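Local coordinates for regulatory protein SdiA (Escherichia coli, PDB 4LFU) that acts as a LuxR-type quorum-sensing receptor, activating transcription of cell-division genes and responding to acyl-homoserine-lactone autoinducers made by other bacteria, at residues R10-M13 against L14-Q18; V26-E29 against I30-Q33; N62-E65 against A66-S69; D148-Q151 against L152-L156; L162-L165 against M166-N169. One frame throughout, in Å; residues are numbered along the deposited sequence.

Contact 1: residues R10-M13 against L14-Q18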
loop_
_atom_site.group_PDB
_atom_site.type_symbol
_atom_site.label_atom_id
_atom_site.label_comp_id
_atom_site.label_asym_id
_atom_site.label_seq_id
_atom_site.Cartn_x
_atom_site.Cartn_y
_atom_site.Cartn_z
ATOM N N ARG A 10 6.042 8.342 -20.881
ATOM C CA ARG A 10 5.617 8.543 -19.488
ATOM C C ARG A 10 5.079 9.950 -19.231
ATOM O O ARG A 10 4.080 10.113 -18.535
ATOM C CB ARG A 10 6.765 8.207 -18.517
ATOM C CG ARG A 10 6.403 8.301 -17.025
ATOM C CD ARG A 10 7.587 7.966 -16.108
ATOM N NE ARG A 10 8.094 9.161 -15.426
ATOM C CZ ARG A 10 7.723 9.548 -14.207
ATOM N NH1 ARG A 10 6.844 8.839 -13.508
ATOM N NH2 ARG A 10 8.234 10.648 -13.683
ATOM N N ARG A 11 5.754 10.952 -19.795
ATOM C CA ARG A 11 5.382 12.363 -19.649
ATOM C C ARG A 11 3.966 12.636 -20.209
ATOM O O ARG A 11 3.126 13.258 -19.544
ATOM C CB ARG A 11 6.454 13.251 -20.323
ATOM C CG ARG A 11 6.812 14.538 -19.586
ATOM C CD ARG A 11 8.302 14.983 -19.810
ATOM N NE ARG A 11 8.798 14.787 -21.181
ATOM C CZ ARG A 11 9.881 14.078 -21.513
ATOM N NH1 ARG A 11 10.631 13.499 -20.575
ATOM N NH2 ARG A 11 10.226 13.949 -22.795
ATOM N N THR A 12 3.708 12.135 -21.418
ATOM C CA THR A 12 2.381 12.214 -22.052
ATOM C C THR A 12 1.269 11.505 -21.260
ATOM O O THR A 12 0.155 12.023 -21.137
ATOM C CB THR A 12 2.411 11.602 -23.474
ATOM O OG1 THR A 12 3.614 11.993 -24.144
ATOM C CG2 THR A 12 1.187 12.033 -24.280
ATOM N N MET A 13 1.572 10.320 -20.731
ATOM C CA MET A 13 0.545 9.510 -20.071
ATOM C C MET A 13 0.085 10.101 -18.745
ATOM O O MET A 13 -1.114 10.122 -18.463
ATOM C CB MET A 13 0.985 8.042 -19.927
ATOM C CG MET A 13 1.143 7.306 -21.254
ATOM S SD MET A 13 -0.286 7.440 -22.383
ATOM C CE MET A 13 -1.551 6.585 -21.438
ATOM N N LEU A 14 1.035 10.583 -17.939
ATOM C CA LEU A 14 0.712 11.280 -16.690
ATOM C C LEU A 14 -0.214 12.446 -16.961
ATOM O O LEU A 14 -1.209 12.638 -16.263
ATOM C CB LEU A 14 1.984 11.779 -15.994
ATOM C CG LEU A 14 2.883 10.652 -15.496
ATOM C CD1 LEU A 14 4.215 11.177 -14.993
ATOM C CD2 LEU A 14 2.162 9.850 -14.415
ATOM N N LEU A 15 0.102 13.217 -17.994
ATOM C CA LEU A 15 -0.718 14.369 -18.332
ATOM C C LEU A 15 -2.108 13.953 -18.808
ATOM O O LEU A 15 -3.101 14.529 -18.363
ATOM C CB LEU A 15 -0.004 15.282 -19.341
ATOM C CG LEU A 15 0.894 16.353 -18.702
ATOM C CD1 LEU A 15 1.973 16.882 -19.685
ATOM C CD2 LEU A 15 0.037 17.519 -18.119
ATOM N N ARG A 16 -2.178 12.950 -19.684
ATOM C CA ARG A 16 -3.464 12.422 -20.147
ATOM C C ARG A 16 -4.367 11.944 -19.025
ATOM O O ARG A 16 -5.536 12.248 -19.027
ATOM C CB ARG A 16 -3.276 11.303 -21.168
ATOM C CG ARG A 16 -3.485 11.733 -22.598
ATOM C CD ARG A 16 -3.505 10.532 -23.505
ATOM N NE ARG A 16 -2.631 10.749 -24.652
ATOM C CZ ARG A 16 -2.127 9.783 -25.411
ATOM N NH1 ARG A 16 -2.401 8.506 -25.149
ATOM N NH2 ARG A 16 -1.334 10.097 -26.432
ATOM N N PHE A 17 -3.833 11.201 -18.062
ATOM C CA PHE A 17 -4.649 10.724 -16.930
ATOM C C PHE A 17 -4.980 11.820 -15.929
ATOM O O PHE A 17 -6.044 11.789 -15.301
ATOM C CB PHE A 17 -3.997 9.537 -16.223
ATOM C CG PHE A 17 -4.155 8.233 -16.955
ATOM C CD1 PHE A 17 -5.377 7.546 -16.932
ATOM C CD2 PHE A 17 -3.088 7.683 -17.666
ATOM C CE1 PHE A 17 -5.528 6.345 -17.596
ATOM C CE2 PHE A 17 -3.233 6.475 -18.330
ATOM C CZ PHE A 17 -4.458 5.802 -18.292
ATOM N N GLN A 18 -4.067 12.775 -15.779
ATOM C CA GLN A 18 -4.322 13.980 -14.976
ATOM C C GLN A 18 -5.559 14.742 -15.473
ATOM O O GLN A 18 -6.409 15.146 -14.683
ATOM C CB GLN A 18 -3.110 14.926 -15.002
ATOM C CG GLN A 18 -2.083 14.761 -13.869
ATOM C CD GLN A 18 -0.774 15.551 -14.134
ATOM O OE1 GLN A 18 0.327 15.068 -13.844
ATOM N NE2 GLN A 18 -0.903 16.761 -14.704
#

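Contact 2: residues V26-E29 against I30-Q33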
loop_
_atom_site.group_PDB
_atom_site.type_symbol
_atom_site.label_atom_id
_atom_site.label_comp_id
_atom_site.label_asym_id
_atom_site.label_seq_id
_atom_site.Cartn_x
_atom_site.Cartn_y
_atom_site.Cartn_z
ATOM N N VAL A 26 -11.021 7.227 -18.844
ATOM C CA VAL A 26 -10.000 6.351 -18.246
ATOM C C VAL A 26 -10.031 4.973 -18.930
ATOM O O VAL A 26 -8.992 4.479 -19.396
ATOM C CB VAL A 26 -10.200 6.201 -16.690
ATOM C CG1 VAL A 26 -9.200 5.262 -16.115
ATOM C CG2 VAL A 26 -10.114 7.548 -15.976
ATOM N N TYR A 27 -11.226 4.377 -19.010
ATOM C CA TYR A 27 -11.395 3.062 -19.638
ATOM C C TYR A 27 -11.042 3.056 -21.115
ATOM O O TYR A 27 -10.363 2.148 -21.585
ATOM C CB TYR A 27 -12.790 2.499 -19.409
ATOM C CG TYR A 27 -13.111 2.314 -17.956
ATOM C CD1 TYR A 27 -12.232 1.649 -17.104
ATOM C CD2 TYR A 27 -14.295 2.785 -17.432
ATOM C CE1 TYR A 27 -12.536 1.474 -15.746
ATOM C CE2 TYR A 27 -14.605 2.623 -16.093
ATOM C CZ TYR A 27 -13.723 1.969 -15.256
ATOM O OH TYR A 27 -14.046 1.806 -13.917
ATOM N N HIS A 28 -11.450 4.099 -21.824
ATOM C CA HIS A 28 -11.136 4.215 -23.244
ATOM C C HIS A 28 -9.630 4.291 -23.504
ATOM O O HIS A 28 -9.131 3.675 -24.449
ATOM C CB HIS A 28 -11.869 5.409 -23.879
ATOM C CG HIS A 28 -11.582 5.565 -25.339
ATOM N ND1 HIS A 28 -10.700 6.509 -25.828
ATOM C CD2 HIS A 28 -12.024 4.865 -26.414
ATOM C CE1 HIS A 28 -10.622 6.391 -27.145
ATOM N NE2 HIS A 28 -11.415 5.401 -27.524
ATOM N N GLU A 29 -8.913 5.042 -22.665
ATOM C CA GLU A 29 -7.457 5.161 -22.760
ATOM C C GLU A 29 -6.743 3.844 -22.469
ATOM O O GLU A 29 -5.748 3.533 -23.121
ATOM C CB GLU A 29 -6.940 6.278 -21.841
ATOM C CG GLU A 29 -5.441 6.638 -21.997
ATOM C CD GLU A 29 -5.051 7.019 -23.430
ATOM O OE1 GLU A 29 -5.817 7.765 -24.087
ATOM O OE2 GLU A 29 -3.977 6.573 -23.907
ATOM N N ILE A 30 -7.241 3.073 -21.496
ATOM C CA ILE A 30 -6.676 1.747 -21.201
ATOM C C ILE A 30 -6.886 0.801 -22.378
ATOM O O ILE A 30 -5.958 0.089 -22.761
ATOM C CB ILE A 30 -7.251 1.102 -19.927
ATOM C CG1 ILE A 30 -6.741 1.834 -18.679
ATOM C CG2 ILE A 30 -6.910 -0.406 -19.886
ATOM C CD1 ILE A 30 -7.616 1.590 -17.446
ATOM N N GLU A 31 -8.090 0.828 -22.957
ATOM C CA GLU A 31 -8.390 0.058 -24.177
ATOM C C GLU A 31 -7.444 0.399 -25.342
ATOM O O GLU A 31 -6.856 -0.494 -25.951
ATOM C CB GLU A 31 -9.852 0.211 -24.604
ATOM C CG GLU A 31 -10.193 -0.678 -25.806
ATOM C CD GLU A 31 -11.662 -0.646 -26.184
ATOM O OE1 GLU A 31 -12.268 -1.741 -26.276
ATOM O OE2 GLU A 31 -12.214 0.471 -26.383
ATOM N N LEU A 32 -7.278 1.692 -25.614
ATOM C CA LEU A 32 -6.320 2.170 -26.625
ATOM C C LEU A 32 -4.877 1.729 -26.378
ATOM O O LEU A 32 -4.191 1.315 -27.313
ATOM C CB LEU A 32 -6.404 3.691 -26.754
ATOM C CG LEU A 32 -6.020 4.377 -28.073
ATOM C CD1 LEU A 32 -4.730 5.220 -27.940
ATOM C CD2 LEU A 32 -5.968 3.407 -29.296
ATOM N N GLN A 33 -4.429 1.816 -25.122
ATOM C CA GLN A 33 -3.081 1.390 -24.711
ATOM C C GLN A 33 -2.877 -0.118 -24.845
ATOM O O GLN A 33 -1.825 -0.564 -25.265
ATOM C CB GLN A 33 -2.792 1.816 -23.255
ATOM C CG GLN A 33 -2.564 3.297 -23.056
ATOM C CD GLN A 33 -1.446 3.833 -23.916
ATOM O OE1 GLN A 33 -0.393 3.200 -24.044
ATOM N NE2 GLN A 33 -1.671 5.004 -24.531
#

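Contact 3: residues N62-E65 against A66-S69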
loop_
_atom_site.group_PDB
_atom_site.type_symbol
_atom_site.label_atom_id
_atom_site.label_comp_id
_atom_site.label_asym_id
_atom_site.label_seq_id
_atom_site.Cartn_x
_atom_site.Cartn_y
_atom_site.Cartn_z
ATOM N N ASN A 62 -13.449 -4.959 -21.280
ATOM C CA ASN A 62 -14.073 -5.051 -22.614
ATOM C C ASN A 62 -14.227 -6.497 -23.144
ATOM O O ASN A 62 -14.494 -6.709 -24.322
ATOM C CB ASN A 62 -13.372 -4.164 -23.641
ATOM C CG ASN A 62 -11.963 -4.626 -23.950
ATOM O OD1 ASN A 62 -11.348 -4.169 -24.911
ATOM N ND2 ASN A 62 -11.441 -5.515 -23.138
ATOM N N TYR A 63 -14.057 -7.478 -22.265
ATOM C CA TYR A 63 -14.380 -8.858 -22.590
ATOM C C TYR A 63 -15.848 -8.981 -22.976
ATOM O O TYR A 63 -16.711 -8.266 -22.416
ATOM C CB TYR A 63 -14.133 -9.764 -21.403
ATOM C CG TYR A 63 -12.692 -10.159 -21.164
ATOM C CD1 TYR A 63 -12.075 -9.880 -19.941
ATOM C CD2 TYR A 63 -11.957 -10.837 -22.134
ATOM C CE1 TYR A 63 -10.757 -10.263 -19.691
ATOM C CE2 TYR A 63 -10.654 -11.223 -21.901
ATOM C CZ TYR A 63 -10.053 -10.919 -20.674
ATOM O OH TYR A 63 -8.753 -11.279 -20.431
ATOM N N PRO A 64 -16.155 -9.896 -23.924
ATOM C CA PRO A 64 -17.575 -10.060 -24.275
ATOM C C PRO A 64 -18.379 -10.373 -23.010
ATOM O O PRO A 64 -17.878 -11.051 -22.092
ATOM C CB PRO A 64 -17.571 -11.248 -25.242
ATOM C CG PRO A 64 -16.181 -11.264 -25.829
ATOM C CD PRO A 64 -15.276 -10.799 -24.688
ATOM N N GLU A 65 -19.592 -9.840 -22.948
ATOM C CA GLU A 65 -20.509 -10.109 -21.835
ATOM C C GLU A 65 -20.740 -11.587 -21.519
ATOM O O GLU A 65 -20.913 -11.944 -20.365
ATOM C CB GLU A 65 -21.856 -9.400 -22.039
ATOM C CG GLU A 65 -22.580 -9.172 -20.697
ATOM C CD GLU A 65 -23.966 -8.546 -20.837
ATOM O OE1 GLU A 65 -24.186 -7.767 -21.800
ATOM O OE2 GLU A 65 -24.839 -8.846 -19.980
ATOM N N ALA A 66 -20.753 -12.452 -22.529
ATOM C CA ALA A 66 -20.991 -13.890 -22.285
ATOM C C ALA A 66 -19.873 -14.566 -21.494
ATOM O O ALA A 66 -20.133 -15.488 -20.703
ATOM C CB ALA A 66 -21.250 -14.626 -23.591
ATOM N N TRP A 67 -18.635 -14.112 -21.718
ATOM C CA TRP A 67 -17.441 -14.601 -20.997
ATOM C C TRP A 67 -17.436 -14.198 -19.524
ATOM O O TRP A 67 -17.126 -14.999 -18.649
ATOM C CB TRP A 67 -16.159 -14.059 -21.640
ATOM C CG TRP A 67 -15.920 -14.465 -23.063
ATOM C CD1 TRP A 67 -16.840 -14.956 -23.959
ATOM C CD2 TRP A 67 -14.677 -14.369 -23.773
ATOM N NE1 TRP A 67 -16.238 -15.179 -25.177
ATOM C CE2 TRP A 67 -14.913 -14.829 -25.093
ATOM C CE3 TRP A 67 -13.383 -13.942 -23.420
ATOM C CZ2 TRP A 67 -13.899 -14.869 -26.072
ATOM C CZ3 TRP A 67 -12.367 -14.001 -24.386
ATOM C CH2 TRP A 67 -12.635 -14.470 -25.702
ATOM N N VAL A 68 -17.765 -12.940 -19.269
ATOM C CA VAL A 68 -17.826 -12.386 -17.922
ATOM C C VAL A 68 -18.923 -13.134 -17.157
ATOM O O VAL A 68 -18.724 -13.634 -16.048
ATOM C CB VAL A 68 -18.143 -10.841 -17.976
ATOM C CG1 VAL A 68 -18.463 -10.289 -16.587
ATOM C CG2 VAL A 68 -17.011 -10.075 -18.595
ATOM N N SER A 69 -20.084 -13.211 -17.792
ATOM C CA SER A 69 -21.250 -13.898 -17.243
ATOM C C SER A 69 -20.933 -15.366 -16.923
ATOM O O SER A 69 -21.385 -15.898 -15.903
ATOM C CB SER A 69 -22.416 -13.746 -18.231
ATOM O OG SER A 69 -23.579 -14.374 -17.754
#

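Contact 4: residues D148-Q151 against L152-L156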
loop_
_atom_site.group_PDB
_atom_site.type_symbol
_atom_site.label_atom_id
_atom_site.label_comp_id
_atom_site.label_asym_id
_atom_site.label_seq_id
_atom_site.Cartn_x
_atom_site.Cartn_y
_atom_site.Cartn_z
ATOM N N ASP A 148 11.170 -5.248 -20.024
ATOM C CA ASP A 148 11.372 -4.075 -19.171
ATOM C C ASP A 148 10.419 -2.942 -19.579
ATOM O O ASP A 148 9.810 -2.277 -18.737
ATOM C CB ASP A 148 12.841 -3.595 -19.274
ATOM C CG ASP A 148 13.875 -4.750 -19.273
ATOM O OD1 ASP A 148 13.637 -5.815 -19.914
ATOM O OD2 ASP A 148 14.957 -4.574 -18.647
ATOM N N GLU A 149 10.293 -2.729 -20.882
ATOM C CA GLU A 149 9.390 -1.728 -21.412
ATOM C C GLU A 149 7.938 -2.019 -21.019
ATOM O O GLU A 149 7.265 -1.152 -20.452
ATOM C CB GLU A 149 9.538 -1.638 -22.927
ATOM C CG GLU A 149 8.899 -0.404 -23.540
ATOM C CD GLU A 149 8.758 -0.499 -25.055
ATOM O OE1 GLU A 149 7.648 -0.221 -25.566
ATOM O OE2 GLU A 149 9.748 -0.857 -25.741
ATOM N N LEU A 150 7.464 -3.232 -21.318
ATOM C CA LEU A 150 6.098 -3.670 -20.961
ATOM C C LEU A 150 5.805 -3.549 -19.455
ATOM O O LEU A 150 4.730 -3.126 -19.064
ATOM C CB LEU A 150 5.823 -5.110 -21.450
ATOM C CG LEU A 150 4.479 -5.767 -21.084
ATOM C CD1 LEU A 150 3.347 -5.070 -21.800
ATOM C CD2 LEU A 150 4.458 -7.266 -21.399
ATOM N N GLN A 151 6.776 -3.914 -18.628
ATOM C CA GLN A 151 6.641 -3.826 -17.180
ATOM C C GLN A 151 6.456 -2.397 -16.689
ATOM O O GLN A 151 5.544 -2.127 -15.902
ATOM C CB GLN A 151 7.849 -4.445 -16.504
ATOM C CG GLN A 151 7.803 -5.942 -16.531
ATOM C CD GLN A 151 8.841 -6.555 -15.646
ATOM O OE1 GLN A 151 9.746 -7.246 -16.131
ATOM N NE2 GLN A 151 8.733 -6.306 -14.333
ATOM N N LEU A 152 7.309 -1.500 -17.182
ATOM C CA LEU A 152 7.313 -0.108 -16.766
ATOM C C LEU A 152 6.076 0.642 -17.272
ATOM O O LEU A 152 5.528 1.507 -16.558
ATOM C CB LEU A 152 8.602 0.589 -17.220
ATOM C CG LEU A 152 9.889 0.314 -16.422
ATOM C CD1 LEU A 152 11.094 0.798 -17.217
ATOM C CD2 LEU A 152 9.863 0.985 -15.068
ATOM N N LYS A 153 5.620 0.279 -18.478
ATOM C CA LYS A 153 4.421 0.873 -19.063
ATOM C C LYS A 153 3.169 0.475 -18.323
ATOM O O LYS A 153 2.314 1.309 -18.062
ATOM C CB LYS A 153 4.299 0.535 -20.548
ATOM C CG LYS A 153 5.228 1.368 -21.408
ATOM C CD LYS A 153 5.000 1.120 -22.875
ATOM C CE LYS A 153 5.937 1.984 -23.717
ATOM N NZ LYS A 153 5.513 1.928 -25.143
ATOM N N MET A 154 3.062 -0.794 -17.963
ATOM C CA MET A 154 1.899 -1.253 -17.229
ATOM C C MET A 154 1.950 -0.795 -15.771
ATOM O O MET A 154 0.913 -0.691 -15.113
ATOM C CB MET A 154 1.762 -2.767 -17.324
ATOM C CG MET A 154 1.309 -3.294 -18.714
ATOM S SD MET A 154 1.087 -5.073 -18.528
ATOM C CE MET A 154 -0.560 -5.055 -17.773
ATOM N N GLN A 155 3.158 -0.530 -15.269
ATOM C CA GLN A 155 3.312 0.027 -13.934
ATOM C C GLN A 155 2.593 1.341 -13.838
ATOM O O GLN A 155 1.842 1.544 -12.898
ATOM C CB GLN A 155 4.771 0.234 -13.555
ATOM C CG GLN A 155 5.356 -0.840 -12.714
ATOM C CD GLN A 155 6.802 -0.556 -12.379
ATOM O OE1 GLN A 155 7.116 0.485 -11.800
ATOM N NE2 GLN A 155 7.698 -1.476 -12.753
ATOM N N LEU A 156 2.823 2.208 -14.825
ATOM C CA LEU A 156 2.169 3.531 -14.911
ATOM C C LEU A 156 0.669 3.453 -15.178
ATOM O O LEU A 156 -0.110 4.152 -14.522
ATOM C CB LEU A 156 2.874 4.429 -15.957
ATOM C CG LEU A 156 2.468 5.893 -16.203
ATOM C CD1 LEU A 156 3.567 6.618 -16.994
ATOM C CD2 LEU A 156 1.097 6.046 -16.940
HETATM O O HOH W 1 6.909 -4.459 -12.683
#

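Contact 5: residues L162-L165 against M166-N169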
loop_
_atom_site.group_PDB
_atom_site.type_symbol
_atom_site.label_atom_id
_atom_site.label_comp_id
_atom_site.label_asym_id
_atom_site.label_seq_id
_atom_site.Cartn_x
_atom_site.Cartn_y
_atom_site.Cartn_z
ATOM N N LEU A 162 -6.179 3.993 -11.911
ATOM C CA LEU A 162 -6.843 3.847 -10.629
ATOM C C LEU A 162 -6.714 5.088 -9.739
ATOM O O LEU A 162 -7.605 5.349 -8.939
ATOM C CB LEU A 162 -6.340 2.600 -9.897
ATOM C CG LEU A 162 -6.689 1.229 -10.482
ATOM C CD1 LEU A 162 -5.839 0.139 -9.875
ATOM C CD2 LEU A 162 -8.159 0.930 -10.302
ATOM N N MET A 163 -5.619 5.844 -9.871
ATOM C CA MET A 163 -5.534 7.176 -9.213
ATOM C C MET A 163 -6.535 8.177 -9.794
ATOM O O MET A 163 -7.230 8.872 -9.033
ATOM C CB MET A 163 -4.109 7.742 -9.219
ATOM C CG MET A 163 -3.105 6.962 -8.322
ATOM S SD MET A 163 -3.622 6.590 -6.616
ATOM C CE MET A 163 -3.877 8.247 -5.963
ATOM N N ALA A 164 -6.651 8.222 -11.132
ATOM C CA ALA A 164 -7.717 8.991 -11.777
ATOM C C ALA A 164 -9.090 8.576 -11.268
ATOM O O ALA A 164 -9.888 9.417 -10.865
ATOM C CB ALA A 164 -7.650 8.859 -13.293
ATOM N N LEU A 165 -9.380 7.281 -11.274
ATOM C CA LEU A 165 -10.691 6.810 -10.796
ATOM C C LEU A 165 -10.953 7.093 -9.313
ATOM O O LEU A 165 -12.095 7.238 -8.912
ATOM C CB LEU A 165 -10.895 5.314 -11.115
ATOM C CG LEU A 165 -10.997 4.939 -12.603
ATOM C CD1 LEU A 165 -10.595 3.488 -12.830
ATOM C CD2 LEU A 165 -12.386 5.201 -13.141
ATOM N N MET A 166 -9.895 7.137 -8.503
ATOM C CA MET A 166 -10.010 7.542 -7.101
ATOM C C MET A 166 -10.355 9.022 -6.990
ATOM O O MET A 166 -11.248 9.384 -6.228
ATOM C CB MET A 166 -8.739 7.224 -6.309
ATOM C CG MET A 166 -8.756 5.827 -5.675
ATOM S SD MET A 166 -7.338 5.509 -4.610
ATOM C CE MET A 166 -7.956 6.044 -3.017
ATOM N N ARG A 167 -9.656 9.854 -7.767
ATOM C CA ARG A 167 -9.939 11.292 -7.874
ATOM C C ARG A 167 -11.377 11.572 -8.314
ATOM O O ARG A 167 -12.004 12.477 -7.794
ATOM C CB ARG A 167 -8.950 11.967 -8.841
ATOM C CG ARG A 167 -9.399 13.345 -9.326
ATOM C CD ARG A 167 -8.273 14.095 -10.051
ATOM N NE ARG A 167 -7.881 13.464 -11.314
ATOM C CZ ARG A 167 -8.608 13.494 -12.431
ATOM N NH1 ARG A 167 -9.778 14.116 -12.451
ATOM N NH2 ARG A 167 -8.166 12.891 -13.527
ATOM N N LEU A 168 -11.881 10.764 -9.249
ATOM C CA LEU A 168 -13.242 10.868 -9.783
ATOM C C LEU A 168 -14.260 10.157 -8.908
ATOM O O LEU A 168 -15.395 9.930 -9.331
ATOM C CB LEU A 168 -13.302 10.313 -11.215
ATOM C CG LEU A 168 -12.394 10.983 -12.262
ATOM C CD1 LEU A 168 -12.365 10.248 -13.591
ATOM C CD2 LEU A 168 -12.821 12.415 -12.495
ATOM N N ASN A 169 -13.856 9.805 -7.685
ATOM C CA ASN A 169 -14.733 9.148 -6.704
ATOM C C ASN A 169 -15.520 7.926 -7.227
ATOM O O ASN A 169 -16.649 7.656 -6.785
ATOM C CB ASN A 169 -15.672 10.173 -6.054
ATOM C CG ASN A 169 -16.138 9.739 -4.670
ATOM O OD1 ASN A 169 -15.321 9.470 -3.780
ATOM N ND2 ASN A 169 -17.463 9.663 -4.483
#

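Contact 1: residues R10-M13 against L14-Q18
M13 reaches forward along its own helix to both R16 and F17, and its side chain can be followed from root to tip. CB sits beside the backbone, 3.2 Å from L14 N. CG is anti to the carbonyl carbon (chi1 -66°), and two further bends, at chi2 and chi3, curl the chain along the helix. The first of these brings SD to 3.6 Å from R16 NH1, obliquely to the guanidinium. The second carries CE to 3.5 Å from F17 CE2, one turn further on. F17 also brings its ring edge to M13 O, with CD2 at 3.2 Å, near the plane of the ring. All of this runs along helix 6-19 of the autoinducer-binding half of a LuxR-type receptor, where M13 and F17 both touch helices 23-36 and 147-167. The T12 methyl CG2 lies alongside R16 and comes to 3.8 Å from NH2, while the charge of R16 is answered by a salt bridge from NH1 to E29. R10 and L14 make the remaining pair: the CD1 branch of L14 lies over one face of the R10 guanidinium, toward its rim, 3.8 Å from NH1. Beneath the side chains run the i to i+4 backbone bonds, R16 N to T12 O at 2.9 Å and F17 N to M13 O at 3.0 Å among them. R11 takes no part in these side-chain contacts; its NH1 forms a salt bridge with D148 of the second subunit.

Contact 2: residues V26-E29 against I30-Q33
V26 starts the turn by giving its carbonyl to I30 N, and its CG1 lies 4.2 Å from I30 CD1, a loose apolar touch on the side that faces S161 of helix 147-167. Y27 passes its carbonyl on to E31 N at 3.0 Å; its ring leaves the turn and stacks with Y60. H28 bonds through its O to L32 N, and its imidazole stands near the E31 carboxylate without contact between charged atoms, NE2 and OE2 being 5.1 Å apart. This is helix 23-36 of the autoinducer-binding domain, which lies on the antiparallel sheet, where Y27, I30 and E31 touch Y42, with helix 147-167 beside it and helix 6-19 also against it. E29 bonds through its O to Q33 N at 2.9 Å and then makes the one side-chain hydrogen bond of the contact. Its CG is anti to the backbone N, and a bend at chi2 (56°) swings the carboxylate forward to Q33. Q33 NE2 donates to E29 OE2 over 2.9 Å in a nearly straight bond of 169°; OE2 lies in the amide plane of Q33 and is approached nearly along its own C-O bond. R16 NH1 forms a salt bridge with the same OE2, so Q33 NE2 and R16 NH1 both hold this one oxygen of a buried glutamate.

Contact 3: residues N62-E65 against A66-S69
P64 sits over one face of the W67 indole, three residues on, in a CH-pi contact. P64 CG stands 3.9 Å from the centroid of the five-membered ring, only 10° off its normal, while CD comes over the same face toward the rim, 3.7 Å from W67 CD2. The aromatic contact is of a different kind: Y63 and W67 meet rim to rim, Y63 CD2 lying 3.7 Å from W67 CE3, with the ring planes turned 32° apart. Y63 also leans its CB on V68 CG2 at 4.0 Å, and its hydroxyl goes off to S136. A tetraethylene glycol, probably from the crystallisation liquor, lies about 4 Å from the Y63 side chain and may mark a pocket. W67 is also met by Y41 and, edge-to-face, by H113.

The polar part is backbone. P64 is the N-cap residue of helix 65-73, which follows strand 57-61, and its carbonyl receives two weak bonds, from W67 N and V68 N. S69 N to E65 O, at 3.0 Å, is the first firm i to i+4 bond here. The carbonyl that opens the helix is thus only weakly bonded, and the side-chain contacts joining loop to helix are apolar and aromatic.

Contact 4: residues D148-Q151 against L152-L156
E149 and K153 form an i to i+4 salt bridge on helix 147-167, the long helix that packs beside helix 6-19 in the autoinducer-binding domain. The two chains run side by side and point the same way, both extended beyond CG. E149 CG is anti to the backbone N (chi1 -166°), which puts OE1 3.1 Å from K153 NZ. The ammonium comes to the anti side of that oxygen, 28° out of the carboxylate plane. K153 CE lies 3.8 Å from E149 CG, so the aliphatic parts touch as well, and W9 adds a cation-pi contact to the lysine.

Apolar contact is lighter: L150 CD1 rests 4.0 Å from M154 SD on the side turned to the sheet, where M154 meets V119 and Q121.

The i to i+4 backbone bonds follow one another residue by residue, K153 N to E149 O at 2.9 Å among them. D148 has its polar partner in R11 of the second subunit, and L152 packs on F7 of that subunit.

Q151 and Q155 are joined through solvent: one water accepts from Q151 NE2 and from Q155 NE2, each at 3.1 Å.

Contact 5: residues L162-L165 against M166-N169
L165 and M166 offer the two carbonyls of a Schellman motif that ends helix 147-167, with N169 in the C-prime position at a positive phi of 49°. N169 N turns back to M166 O at 3.0 Å, and D170 N completes the motif by reaching L165 O. L168, just before, is the first residue to leave helical angles, although its own N still bonds to A164 O at 2.9 Å.

Further back, R167 N bonds to M163 O at 2.9 Å, whereas M166 N approaches L162 O from above the carbonyl plane, 36° out of it.

Side chains add little across the turn. The sulfurs of M163 and M166 lie 4.4 Å apart, SD to SD. In R167 a bend at chi3 (66°) brings NH2 4.1 Å from A164 CB, the methyl lying obliquely to the guanidinium. The same NH2 gives a hydrogen bond to M20 O and a weak one to F17 O, tying the end of this helix to the last turn of helix 6-19 and the loop just after it. L162 and L165 pack inward, on L44 of the sheet and on V173 beyond the helix.

The chemistry is thus that of a helix terminus: main-chain bonds turn the chain out of the helix toward the HTH luxR-type region that follows, and R167, bonded to carbonyls of the same chain, links the exit point to the region around the end of helix 6-19.

In the fold
Contact 2 is the buried one and contact 3 lies at the surface; contacts 1, 4 and 5 are partly buried. Contacts 4 and 5 share helix 147-167, yet lie about 20 Å apart, centre to centre: the first faces the second subunit, as contact 1 does, while the second lies at the end of that helix, where the chain runs on toward the HTH luxR-type region. Contact 1 touches contacts 2, 4 and 5, and contacts 2 and 5 also touch, V26 against A164 and L165. Charged and amide groups work inside contacts 2 and 4, sulfur and ring carbon in contact 1, proline against indole in contact 3. Contacts 3 and 5 sit at opposite kinds of helix end, a start and a finish.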